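Putative secreted cellulose-binding protein (Streptomyces coelicolor, PDB 4OY6) is a copper-dependent lytic polysaccharide monooxygenase of family AA10 that probably cleaves cellulose chains by oxidation. Local coordinates at residues Q127-G132 / R161-T166. Numbering follows the deposited sequence.
Sequences QALTWG and RHVVYT
Val163 is the first residue of segment 161-166, on strand 161-170, to meet segment 127-132, which runs from loop into a 3-10 segment at Trp131. It does so with both of its methyls against the two ends of Leu129. CG2 sits 3.9 Å from Leu129 CD1, and CG1 lies 4.1 Å from Leu129 CD2, so the forked ends are matched branch for branch although the two side chains run obliquely to each other. With chi1 at -171°, CG1 stands anti to the backbone N of Val163 and CG2 beside it, which presents both methyls to Leu129. Cys180 and Asp182 of strand 175-184 and Pro124 also touch this valine.

Val164 turns to the other side of the strand, onto Val115 and Val117 of strand 110-118. Tyr165 then returns to the contact. Its CG is anti to the backbone N (chi1 -165°), which sends the ring across to Trp131, where CE2 comes 3.8 Å from CH2. The atom CH2 lies in the plane of the tyrosine ring, at its edge, and that edge is directed at the indole's six-membered ring in an offset edge-to-face pair, centroids 5.7 Å apart and planes at 76°. The polar ends are held by carbonyls earlier in the chain: Tyr165 OH is hydrogen-bonded to Leu69 O, and Trp131 NE1 to Val64 O. The Trp131 side chain comes within about 4 Å of a bound zinc ion.

In the beta-sandwich fold of AA10 enzymes, this contact joins the 119-133 connection to a sheet strand. Across the interface itself the chemistry is entirely apolar, methyl on methyl and ring on ring, while Trp131 N is hydrogen-bonded to Asp66 OD1. Dispersion and aromatic contact thus make this interface, and the hydrogen bonds to Val64 O and Leu69 O probably help fix how the two rings are set.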
ATOM      1  N   GLN A 127      -2.624   2.573 -16.017  1.00 10.98           N
ATOM      2  CA  GLN A 127      -1.600   3.599 -15.882  1.00 11.47           C
ATOM      3  C   GLN A 127      -0.724   3.351 -14.661  1.00 11.16           C
ATOM      4  O   GLN A 127      -1.224   2.973 -13.594  1.00 10.77           O
ATOM      5  CB  GLN A 127      -2.256   4.959 -15.708  1.00 11.55           C
ATOM      6  CG  GLN A 127      -3.137   5.381 -16.871  1.00 13.58           C
ATOM      7  CD  GLN A 127      -3.696   6.767 -16.655  1.00 14.47           C
ATOM      8  OE1 GLN A 127      -4.795   6.929 -16.157  1.00 16.40           O
ATOM      9  NE2 GLN A 127      -2.898   7.785 -16.967  1.00 20.87           N
ATOM     10  N   ALA A 128       0.583   3.577 -14.828  1.00 11.90           N
ATOM     11  CA  ALA A 128       1.523   3.472 -13.717  1.00 11.07           C
ATOM     12  C   ALA A 128       1.288   4.608 -12.714  1.00 10.17           C
ATOM     13  O   ALA A 128       0.987   5.748 -13.100  1.00 11.68           O
ATOM     14  CB  ALA A 128       2.942   3.558 -14.241  1.00 12.50           C
ATOM     15  N   LEU A 129       1.397   4.299 -11.430  1.00  9.86           N
ATOM     16  CA  LEU A 129       1.301   5.324 -10.400  1.00 10.16           C
ATOM     17  C   LEU A 129       2.510   6.264 -10.447  1.00 11.60           C
ATOM     18  O   LEU A 129       3.653   5.827 -10.560  1.00 12.96           O
ATOM     19  CB  LEU A 129       1.235   4.705  -9.021  1.00 14.02           C
ATOM     20  CG  LEU A 129      -0.112   4.534  -8.378  1.00 21.93           C
ATOM     21  CD1 LEU A 129      -0.708   3.282  -8.997  1.00 26.85           C
ATOM     22  CD2 LEU A 129       0.088   4.431  -6.859  1.00 20.28           C
ATOM     23  N   THR A 130       2.215   7.553 -10.333  1.00 11.48           N
ATOM     24  CA  THR A 130       3.221   8.610 -10.252  1.00 12.21           C
ATOM     25  C   THR A 130       2.808   9.547  -9.123  1.00 11.17           C
ATOM     26  O   THR A 130       1.642   9.613  -8.753  1.00 11.74           O
ATOM     27  CB  THR A 130       3.333   9.417 -11.553  1.00 14.19           C
ATOM     28  OG1 THR A 130       2.148  10.205 -11.699  1.00 17.28           O
ATOM     29  CG2 THR A 130       3.544   8.479 -12.757  1.00 15.36           C
ATOM     30  N   TRP A 131       3.772  10.303  -8.618  1.00 11.69           N
ATOM     31  CA  TRP A 131       3.481  11.280  -7.579  1.00 11.79           C
ATOM     32  C   TRP A 131       2.506  12.352  -8.082  1.00 12.13           C
ATOM     33  O   TRP A 131       1.660  12.835  -7.329  1.00 13.49           O
ATOM     34  CB  TRP A 131       4.762  11.918  -7.076  1.00 12.82           C
ATOM     35  CG  TRP A 131       5.600  10.996  -6.238  1.00 11.56           C
ATOM     36  CD1 TRP A 131       6.690  10.262  -6.643  1.00 12.96           C
ATOM     37  CD2 TRP A 131       5.425  10.704  -4.847  1.00 11.11           C
ATOM     38  NE1 TRP A 131       7.203   9.557  -5.593  1.00 12.94           N
ATOM     39  CE2 TRP A 131       6.448   9.808  -4.477  1.00 11.33           C
ATOM     40  CE3 TRP A 131       4.527  11.129  -3.872  1.00 12.76           C
ATOM     41  CZ2 TRP A 131       6.594   9.344  -3.166  1.00 12.64           C
ATOM     42  CZ3 TRP A 131       4.664  10.644  -2.566  1.00 13.42           C
ATOM     43  CH2 TRP A 131       5.691   9.775  -2.233  1.00 12.89           C
ATOM     44  N   GLY A 132       2.621  12.703  -9.351  1.00 12.73           N
ATOM     45  CA  GLY A 132       1.767  13.727  -9.928  1.00 14.48           C
ATOM     46  C   GLY A 132       0.310  13.337 -10.062  1.00 13.81           C
ATOM     47  O   GLY A 132      -0.549  14.203 -10.218  1.00 17.29           O
ATOM     48  N   ARG A 161     -12.593   3.158  -9.132  1.00  8.02           N
ATOM     49  CA  ARG A 161     -11.310   2.558  -8.791  1.00  7.79           C
ATOM     50  C   ARG A 161     -10.233   3.615  -8.523  1.00  7.39           C
ATOM     51  O   ARG A 161      -9.947   4.466  -9.365  1.00  8.84           O
ATOM     52  CB  ARG A 161     -10.859   1.655  -9.933  1.00  8.09           C
ATOM     53  CG  ARG A 161      -9.464   1.072  -9.730  1.00  8.20           C
ATOM     54  CD  ARG A 161      -8.987   0.244 -10.899  1.00  9.11           C
ATOM     55  NE  ARG A 161      -9.522  -1.105 -10.925  1.00  8.82           N
ATOM     56  CZ  ARG A 161      -8.991  -2.124 -10.273  1.00  8.71           C
ATOM     57  NH1 ARG A 161      -7.922  -1.961  -9.508  1.00  8.37           N
ATOM     58  NH2 ARG A 161      -9.538  -3.332 -10.419  1.00  9.76           N
ATOM     59  N   HIS A 162      -9.603   3.483  -7.358  1.00  7.15           N
ATOM     60  CA  HIS A 162      -8.472   4.324  -6.959  1.00  7.13           C
ATOM     61  C   HIS A 162      -7.398   3.499  -6.268  1.00  6.66           C
ATOM     62  O   HIS A 162      -7.609   2.330  -5.950  1.00  7.24           O
ATOM     63  CB  HIS A 162      -8.915   5.462  -6.003  1.00  7.42           C
ATOM     64  CG  HIS A 162      -9.784   6.493  -6.656  1.00  7.35           C
ATOM     65  ND1 HIS A 162      -9.330   7.754  -6.966  1.00  8.35           N
ATOM     66  CD2 HIS A 162     -11.057   6.429  -7.098  1.00  7.87           C
ATOM     67  CE1 HIS A 162     -10.295   8.416  -7.584  1.00  9.29           C
ATOM     68  NE2 HIS A 162     -11.353   7.630  -7.675  1.00  8.57           N
ATOM     69  N   VAL A 163      -6.257   4.126  -6.036  1.00  6.76           N
ATOM     70  CA  VAL A 163      -5.248   3.592  -5.121  1.00  6.79           C
ATOM     71  C   VAL A 163      -5.082   4.592  -3.993  1.00  6.71           C
ATOM     72  O   VAL A 163      -4.944   5.805  -4.241  1.00  7.49           O
ATOM     73  CB  VAL A 163      -3.881   3.348  -5.810  1.00  7.24           C
ATOM     74  CG1 VAL A 163      -2.938   2.592  -4.885  1.00  9.14           C
ATOM     75  CG2 VAL A 163      -4.039   2.605  -7.115  1.00  9.34           C
ATOM     76  N   VAL A 164      -5.102   4.076  -2.767  1.00  6.26           N
ATOM     77  CA  VAL A 164      -4.735   4.818  -1.572  1.00  6.84           C
ATOM     78  C   VAL A 164      -3.247   4.539  -1.334  1.00  6.15           C
ATOM     79  O   VAL A 164      -2.805   3.399  -1.415  1.00  7.25           O
ATOM     80  CB  VAL A 164      -5.563   4.400  -0.356  1.00  7.52           C
ATOM     81  CG1 VAL A 164      -5.100   5.112   0.897  1.00  7.69           C
ATOM     82  CG2 VAL A 164      -7.040   4.616  -0.593  1.00  9.75           C
ATOM     83  N   TYR A 165      -2.478   5.598  -1.082  1.00  6.83           N
ATOM     84  CA  TYR A 165      -1.060   5.465  -0.785  1.00  6.76           C
ATOM     85  C   TYR A 165      -0.830   6.007   0.617  1.00  6.54           C
ATOM     86  O   TYR A 165      -0.994   7.195   0.860  1.00  7.55           O
ATOM     87  CB  TYR A 165      -0.220   6.218  -1.796  1.00  7.29           C
ATOM     88  CG  TYR A 165       1.257   5.889  -1.829  1.00  7.24           C
ATOM     89  CD1 TYR A 165       1.700   4.577  -1.929  1.00  7.34           C
ATOM     90  CD2 TYR A 165       2.240   6.887  -1.878  1.00  7.42           C
ATOM     91  CE1 TYR A 165       3.047   4.270  -2.082  1.00  7.71           C
ATOM     92  CE2 TYR A 165       3.575   6.593  -2.028  1.00  7.82           C
ATOM     93  CZ  TYR A 165       3.972   5.272  -2.139  1.00  7.48           C
ATOM     94  OH  TYR A 165       5.308   5.019  -2.342  1.00  8.57           O
ATOM     95  N   THR A 166      -0.473   5.104   1.524  1.00  6.20           N
ATOM     96  CA  THR A 166      -0.238   5.436   2.903  1.00  6.78           C
ATOM     97  C   THR A 166       1.250   5.347   3.195  1.00  6.45           C
ATOM     98  O   THR A 166       1.888   4.337   2.913  1.00  7.61           O
ATOM     99  CB  THR A 166      -0.992   4.461   3.840  1.00  7.28           C
ATOM    100  OG1 THR A 166      -2.394   4.537   3.601  1.00  7.88           O
ATOM    101  CG2 THR A 166      -0.711   4.761   5.289  1.00  8.01           C
TER